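Local coordinates for protein serpin-ZX (Arabidopsis thaliana, PDB 3LE2) that inhibits target proteases such as metacaspase-9 and RD21A by offering a reactive-centre loop whose cleavage traps the enzyme in a covalent complex, at residues 10-21 and 253-264. Sequence-based numbering, arbitrary orientation.
Sequences SLQNQVSMNLAK and LDKIVSTPGFLD
Met-17 of helix 5-25, the N-terminal helix of the serpin fold, lies against Leu-253, Ile-256 and Leu-263, in and after the short helix 249-258. The axes of 10-21 and 253-258 run roughly antiparallel (148°) and are 8.7 Å apart at closest approach. Bent at both chi2 and chi3, the Met-17 chain curls so that CE sits 3.7 Å from both Leu-253 CD1 and Ile-256 CG2, while its SD meets Leu-263 CD1. Ile-385 of strand 382-388 also touches Met-17. The Asn-18 and Val-257 side chains are nearly perpendicular, with Val-257 CG1 3.6 Å from Asn-18 OD1.

In the conformer described, one of two, the Lys-21 side chain runs alongside that of Leu-253 in the opposing direction and ends in a salt bridge of 2.9 Å from NZ to Asp-254 OD1, weak as a hydrogen bond; the same NZ makes a weak hydrogen bond to Ser-250 O. Gln-14, in one of its two conformers, extends beyond CG alongside Pro-260, and its NE2 donates weakly to Val-257 O, nearly straight at 163°. Its OE1 accepts from a water that also accepts a hydrogen bond from Gly-261 N, in the type II turn Thr-259 to Phe-262. At the far end Ser-10 OG donates to Asp-264 OD1 (3.1 Å) from above the carboxylate plane, and a second water bridges Ser-10 O to Asp-264 OD2.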
ATOM      1  N   SER A  10      -9.283 -11.513   2.218  1.00 30.24           N
ATOM      2  CA  SER A  10      -8.865 -12.211   1.011  1.00 33.22           C
ATOM      3  C   SER A  10      -9.542 -11.615  -0.227  1.00 33.01           C
ATOM      4  O   SER A  10      -8.898 -11.409  -1.255  1.00 31.91           O
ATOM      5  CB  SER A  10      -9.141 -13.713   1.122  1.00 34.11           C
ATOM      6  OG  SER A  10      -8.505 -14.426   0.072  1.00 39.91           O
ATOM      7  N   LEU A  11     -10.838 -11.334  -0.136  1.00 31.07           N
ATOM      8  CA  LEU A  11     -11.518 -10.650  -1.234  1.00 35.65           C
ATOM      9  C   LEU A  11     -10.955  -9.240  -1.478  1.00 28.52           C
ATOM     10  O   LEU A  11     -10.700  -8.870  -2.621  1.00 32.55           O
ATOM     11  CB  LEU A  11     -13.025 -10.597  -0.983  1.00 33.99           C
ATOM     12  CG  LEU A  11     -13.694 -11.975  -0.907  1.00 38.80           C
ATOM     13  CD1 LEU A  11     -15.113 -11.859  -0.401  1.00 43.78           C
ATOM     14  CD2 LEU A  11     -13.665 -12.668  -2.260  1.00 35.05           C
ATOM     15  N   GLN A  12     -10.752  -8.469  -0.406  1.00 29.32           N
ATOM     16  CA  GLN A  12     -10.202  -7.115  -0.523  1.00 29.12           C
ATOM     17  C   GLN A  12      -8.873  -7.093  -1.251  1.00 26.78           C
ATOM     18  O   GLN A  12      -8.644  -6.239  -2.105  1.00 30.40           O
ATOM     19  CB  GLN A  12     -10.004  -6.466   0.844  1.00 26.89           C
ATOM     20  CG  GLN A  12     -11.251  -5.961   1.508  1.00 32.47           C
ATOM     21  CD  GLN A  12     -10.942  -4.883   2.539  1.00 45.53           C
ATOM     22  OE1 GLN A  12     -11.833  -4.143   2.973  1.00 41.65           O
ATOM     23  NE2 GLN A  12      -9.670  -4.782   2.923  1.00 34.30           N
ATOM     24  N   ASN A  13      -7.988  -8.016  -0.897  1.00 25.48           N
ATOM     25  CA  ASN A  13      -6.649  -8.005  -1.465  1.00 25.78           C
ATOM     26  C   ASN A  13      -6.667  -8.251  -2.963  1.00 28.35           C
ATOM     27  O   ASN A  13      -5.817  -7.735  -3.688  1.00 25.54           O
ATOM     28  CB  ASN A  13      -5.742  -9.017  -0.759  1.00 28.50           C
ATOM     29  CG  ASN A  13      -5.477  -8.653   0.695  1.00 28.37           C
ATOM     30  OD1 ASN A  13      -5.649  -7.506   1.107  1.00 33.71           O
ATOM     31  ND2 ASN A  13      -5.057  -9.634   1.480  1.00 31.68           N
ATOM     32  N   GLN A  14      -7.633  -9.046  -3.429  0.51 29.46           N
ATOM     33  CA  GLN A  14      -7.782  -9.297  -4.864  0.51 28.43           C
ATOM     34  C   GLN A  14      -8.226  -8.030  -5.585  0.51 27.63           C
ATOM     35  O   GLN A  14      -7.673  -7.655  -6.616  0.51 28.49           O
ATOM     36  CB  GLN A  14      -8.785 -10.424  -5.144  0.51 23.64           C
ATOM     37  CG  GLN A  14      -9.259 -10.446  -6.599  0.51 25.94           C
ATOM     38  CD  GLN A  14     -10.145 -11.639  -6.944  0.51 27.19           C
ATOM     39  OE1 GLN A  14     -10.733 -12.273  -6.065  0.51 32.14           O
ATOM     40  NE2 GLN A  14     -10.247 -11.944  -8.233  0.51 22.16           N
ATOM     41  N   VAL A  15      -9.255  -7.390  -5.047  1.00 29.15           N
ATOM     42  CA  VAL A  15      -9.726  -6.116  -5.579  1.00 25.39           C
ATOM     43  C   VAL A  15      -8.581  -5.100  -5.560  1.00 30.28           C
ATOM     44  O   VAL A  15      -8.412  -4.306  -6.494  1.00 31.26           O
ATOM     45  CB  VAL A  15     -10.883  -5.582  -4.708  1.00 29.90           C
ATOM     46  CG1 VAL A  15     -11.210  -4.147  -5.053  1.00 28.73           C
ATOM     47  CG2 VAL A  15     -12.124  -6.498  -4.841  1.00 33.35           C
ATOM     48  N   SER A  16      -7.780  -5.141  -4.498  1.00 27.17           N
ATOM     49  CA  SER A  16      -6.629  -4.245  -4.379  1.00 29.65           C
ATOM     50  C   SER A  16      -5.621  -4.434  -5.525  1.00 26.07           C
ATOM     51  O   SER A  16      -5.042  -3.469  -6.017  1.00 28.42           O
ATOM     52  CB  SER A  16      -5.948  -4.413  -3.011  1.00 28.62           C
ATOM     53  OG  SER A  16      -6.699  -3.802  -1.970  1.00 25.57           O
ATOM     54  N   MET A  17      -5.405  -5.675  -5.951  1.00 27.26           N
ATOM     55  CA  MET A  17      -4.504  -5.921  -7.080  1.00 27.44           C
ATOM     56  C   MET A  17      -5.070  -5.336  -8.366  1.00 29.54           C
ATOM     57  O   MET A  17      -4.332  -4.830  -9.209  1.00 29.78           O
ATOM     58  CB  MET A  17      -4.234  -7.414  -7.263  1.00 27.79           C
ATOM     59  CG  MET A  17      -3.496  -8.063  -6.101  1.00 31.82           C
ATOM     60  SD  MET A  17      -1.937  -7.263  -5.686  1.00 36.53           S
ATOM     61  CE  MET A  17      -0.982  -7.527  -7.153  1.00 23.98           C
ATOM     62  N   ASN A  18      -6.386  -5.406  -8.524  1.00 30.35           N
ATOM     63  CA  ASN A  18      -7.004  -4.800  -9.694  1.00 31.13           C
ATOM     64  C   ASN A  18      -6.906  -3.267  -9.620  1.00 26.05           C
ATOM     65  O   ASN A  18      -6.643  -2.596 -10.613  1.00 30.88           O
ATOM     66  CB  ASN A  18      -8.459  -5.269  -9.840  1.00 35.41           C
ATOM     67  CG  ASN A  18      -9.041  -4.945 -11.202  1.00 35.15           C
ATOM     68  OD1 ASN A  18      -8.313  -4.766 -12.184  1.00 39.44           O
ATOM     69  ND2 ASN A  18     -10.354  -4.858 -11.269  1.00 28.94           N
ATOM     70  N   LEU A  19      -7.110  -2.717  -8.429  1.00 30.90           N
ATOM     71  CA  LEU A  19      -6.860  -1.297  -8.210  1.00 32.14           C
ATOM     72  C   LEU A  19      -5.426  -0.964  -8.632  1.00 29.53           C
ATOM     73  O   LEU A  19      -5.205  -0.023  -9.395  1.00 36.18           O
ATOM     74  CB  LEU A  19      -7.126  -0.911  -6.747  1.00 29.17           C
ATOM     75  CG  LEU A  19      -6.721   0.510  -6.320  1.00 38.05           C
ATOM     76  CD1 LEU A  19      -7.413   1.542  -7.164  1.00 28.37           C
ATOM     77  CD2 LEU A  19      -7.013   0.746  -4.840  1.00 35.65           C
ATOM     78  N   ALA A  20      -4.455  -1.752  -8.176  1.00 26.65           N
ATOM     79  CA  ALA A  20      -3.063  -1.529  -8.582  1.00 29.71           C
ATOM     80  C   ALA A  20      -2.897  -1.562 -10.103  1.00 30.60           C
ATOM     81  O   ALA A  20      -2.126  -0.795 -10.669  1.00 31.16           O
ATOM     82  CB  ALA A  20      -2.136  -2.537  -7.920  1.00 25.27           C
ATOM     83  N   LYS A  21      -3.619  -2.464 -10.760  0.57 30.92           N
ATOM     84  CA  LYS A  21      -3.589  -2.556 -12.219  0.57 29.24           C
ATOM     85  C   LYS A  21      -4.077  -1.251 -12.824  0.57 30.50           C
ATOM     86  O   LYS A  21      -3.437  -0.692 -13.716  0.57 31.30           O
ATOM     87  CB  LYS A  21      -4.461  -3.722 -12.708  0.57 30.04           C
ATOM     88  CG  LYS A  21      -4.532  -3.903 -14.233  0.57 30.67           C
ATOM     89  CD  LYS A  21      -3.240  -4.467 -14.821  0.57 28.65           C
ATOM     90  CE  LYS A  21      -3.394  -4.783 -16.309  0.57 35.11           C
ATOM     91  NZ  LYS A  21      -2.160  -5.353 -16.938  0.57 28.12           N
ATOM     92  N   LEU A 253       0.391  -9.489 -13.919  1.00 29.14           N
ATOM     93  CA  LEU A 253      -0.597  -8.745 -13.147  1.00 30.44           C
ATOM     94  C   LEU A 253      -2.018  -9.111 -13.616  1.00 32.32           C
ATOM     95  O   LEU A 253      -2.951  -9.203 -12.813  1.00 34.07           O
ATOM     96  CB  LEU A 253      -0.329  -7.227 -13.205  1.00 31.24           C
ATOM     97  CG  LEU A 253      -1.183  -6.332 -12.288  1.00 32.93           C
ATOM     98  CD1 LEU A 253      -1.110  -6.739 -10.794  1.00 31.60           C
ATOM     99  CD2 LEU A 253      -0.809  -4.893 -12.447  1.00 29.47           C
ATOM    100  N   ASP A 254      -2.180  -9.360 -14.909  1.00 28.69           N
ATOM    101  CA  ASP A 254      -3.465  -9.866 -15.404  1.00 38.62           C
ATOM    102  C   ASP A 254      -3.851 -11.201 -14.754  1.00 34.53           C
ATOM    103  O   ASP A 254      -4.990 -11.378 -14.319  1.00 36.01           O
ATOM    104  CB  ASP A 254      -3.439 -10.024 -16.922  1.00 37.28           C
ATOM    105  CG  ASP A 254      -3.483  -8.696 -17.646  1.00 40.03           C
ATOM    106  OD1 ASP A 254      -3.836  -7.668 -17.018  1.00 35.39           O
ATOM    107  OD2 ASP A 254      -3.173  -8.692 -18.855  1.00 41.40           O
ATOM    108  N   LYS A 255      -2.900 -12.130 -14.694  1.00 29.94           N
ATOM    109  CA  LYS A 255      -3.100 -13.406 -13.999  1.00 34.66           C
ATOM    110  C   LYS A 255      -3.485 -13.205 -12.540  1.00 28.71           C
ATOM    111  O   LYS A 255      -4.461 -13.773 -12.058  1.00 36.48           O
ATOM    112  CB  LYS A 255      -1.842 -14.267 -14.073  1.00 28.90           C
ATOM    113  CG  LYS A 255      -1.886 -15.487 -13.141  1.00 31.69           C
ATOM    114  CD  LYS A 255      -0.628 -16.346 -13.292  1.00 36.91           C
ATOM    115  CE  LYS A 255      -0.725 -17.299 -14.504  1.00 44.60           C
ATOM    116  NZ  LYS A 255       0.475 -18.203 -14.641  1.00 44.41           N
ATOM    117  N   ILE A 256      -2.711 -12.390 -11.838  1.00 28.88           N
ATOM    118  CA  ILE A 256      -3.013 -12.089 -10.448  1.00 29.48           C
ATOM    119  C   ILE A 256      -4.434 -11.549 -10.300  1.00 30.84           C
ATOM    120  O   ILE A 256      -5.201 -12.043  -9.495  1.00 28.83           O
ATOM    121  CB  ILE A 256      -1.977 -11.118  -9.862  1.00 29.89           C
ATOM    122  CG1 ILE A 256      -0.610 -11.812  -9.828  1.00 26.34           C
ATOM    123  CG2 ILE A 256      -2.397 -10.647  -8.470  1.00 27.71           C
ATOM    124  CD1 ILE A 256       0.514 -10.918  -9.439  1.00 26.34           C
ATOM    125  N   VAL A 257      -4.793 -10.566 -11.113  1.00 33.60           N
ATOM    126  CA  VAL A 257      -6.103  -9.933 -11.016  1.00 29.30           C
ATOM    127  C   VAL A 257      -7.263 -10.902 -11.261  1.00 35.75           C
ATOM    128  O   VAL A 257      -8.325 -10.768 -10.662  1.00 34.55           O
ATOM    129  CB  VAL A 257      -6.196  -8.723 -11.969  1.00 30.99           C
ATOM    130  CG1 VAL A 257      -7.614  -8.255 -12.112  1.00 35.78           C
ATOM    131  CG2 VAL A 257      -5.330  -7.593 -11.450  1.00 32.89           C
ATOM    132  N   SER A 258      -7.047 -11.891 -12.122  1.00 38.28           N
ATOM    133  CA  SER A 258      -8.098 -12.834 -12.506  1.00 34.06           C
ATOM    134  C   SER A 258      -8.178 -14.111 -11.648  1.00 34.87           C
ATOM    135  O   SER A 258      -9.069 -14.930 -11.842  1.00 36.62           O
ATOM    136  CB  SER A 258      -7.929 -13.214 -13.983  1.00 32.27           C
ATOM    137  OG  SER A 258      -6.635 -13.754 -14.223  1.00 32.27           O
ATOM    138  N   THR A 259      -7.264 -14.274 -10.697  1.00 32.27           N
ATOM    139  CA  THR A 259      -7.222 -15.483  -9.871  1.00 28.96           C
ATOM    140  C   THR A 259      -7.548 -15.209  -8.395  1.00 28.77           C
ATOM    141  O   THR A 259      -6.716 -14.682  -7.657  1.00 31.56           O
ATOM    142  CB  THR A 259      -5.824 -16.132  -9.943  1.00 32.40           C
ATOM    143  OG1 THR A 259      -5.378 -16.159 -11.305  1.00 34.68           O
ATOM    144  CG2 THR A 259      -5.840 -17.554  -9.384  1.00 28.08           C
ATOM    145  N   PRO A 260      -8.760 -15.568  -7.959  1.00 28.43           N
ATOM    146  CA  PRO A 260      -9.147 -15.377  -6.556  1.00 33.20           C
ATOM    147  C   PRO A 260      -8.127 -15.986  -5.588  1.00 30.64           C
ATOM    148  O   PRO A 260      -7.558 -17.049  -5.872  1.00 22.78           O
ATOM    149  CB  PRO A 260     -10.482 -16.127  -6.463  1.00 34.80           C
ATOM    150  CG  PRO A 260     -11.043 -16.034  -7.840  1.00 31.89           C
ATOM    151  CD  PRO A 260      -9.850 -16.150  -8.758  1.00 28.66           C
ATOM    152  N   GLY A 261      -7.885 -15.308  -4.466  1.00 22.88           N
ATOM    153  CA  GLY A 261      -6.911 -15.778  -3.488  1.00 23.63           C
ATOM    154  C   GLY A 261      -5.467 -15.878  -3.968  1.00 26.53           C
ATOM    155  O   GLY A 261      -4.639 -16.502  -3.314  1.00 25.55           O
ATOM    156  N   PHE A 262      -5.140 -15.260  -5.101  1.00 25.25           N
ATOM    157  CA  PHE A 262      -3.774 -15.382  -5.622  1.00 29.11           C
ATOM    158  C   PHE A 262      -2.682 -15.108  -4.583  1.00 32.19           C
ATOM    159  O   PHE A 262      -1.719 -15.872  -4.471  1.00 24.77           O
ATOM    160  CB  PHE A 262      -3.522 -14.471  -6.819  1.00 22.04           C
ATOM    161  CG  PHE A 262      -2.104 -14.534  -7.306  1.00 26.71           C
ATOM    162  CD1 PHE A 262      -1.753 -15.374  -8.353  1.00 25.55           C
ATOM    163  CD2 PHE A 262      -1.109 -13.790  -6.689  1.00 21.68           C
ATOM    164  CE1 PHE A 262      -0.444 -15.454  -8.780  1.00 26.11           C
ATOM    165  CE2 PHE A 262       0.201 -13.874  -7.110  1.00 25.40           C
ATOM    166  CZ  PHE A 262       0.534 -14.707  -8.161  1.00 26.34           C
ATOM    167  N   LEU A 263      -2.814 -14.004  -3.847  1.00 28.89           N
ATOM    168  CA  LEU A 263      -1.807 -13.658  -2.846  1.00 24.68           C
ATOM    169  C   LEU A 263      -1.679 -14.708  -1.739  1.00 28.20           C
ATOM    170  O   LEU A 263      -0.576 -15.044  -1.337  1.00 26.75           O
ATOM    171  CB  LEU A 263      -2.066 -12.272  -2.243  1.00 21.90           C
ATOM    172  CG  LEU A 263      -1.827 -11.068  -3.154  1.00 32.25           C
ATOM    173  CD1 LEU A 263      -2.179  -9.751  -2.446  1.00 38.27           C
ATOM    174  CD2 LEU A 263      -0.398 -11.040  -3.638  1.00 26.08           C
ATOM    175  N   ASP A 264      -2.804 -15.209  -1.239  1.00 23.15           N
ATOM    176  CA  ASP A 264      -2.788 -16.212  -0.184  1.00 26.71           C
ATOM    177  C   ASP A 264      -2.029 -17.461  -0.629  1.00 31.20           C
ATOM    178  O   ASP A 264      -1.548 -18.242   0.198  1.00 27.69           O
ATOM    179  CB  ASP A 264      -4.225 -16.631   0.194  1.00 31.30           C
ATOM    180  CG  ASP A 264      -5.195 -15.450   0.258  1.00 34.91           C
ATOM    181  OD1 ASP A 264      -5.831 -15.244   1.316  1.00 36.91           O
ATOM    182  OD2 ASP A 264      -5.336 -14.733  -0.755  1.00 38.20           O
TER
HETATM  183  O   HOH W   1      -6.401 -12.305  -1.766  1.00 31.78           O
HETATM  184  O   HOH W   2      -9.765 -13.172  -3.726  1.00 36.29           O
HETATM  185  O   HOH W   3     -11.550 -13.400 -10.588  1.00 58.87           O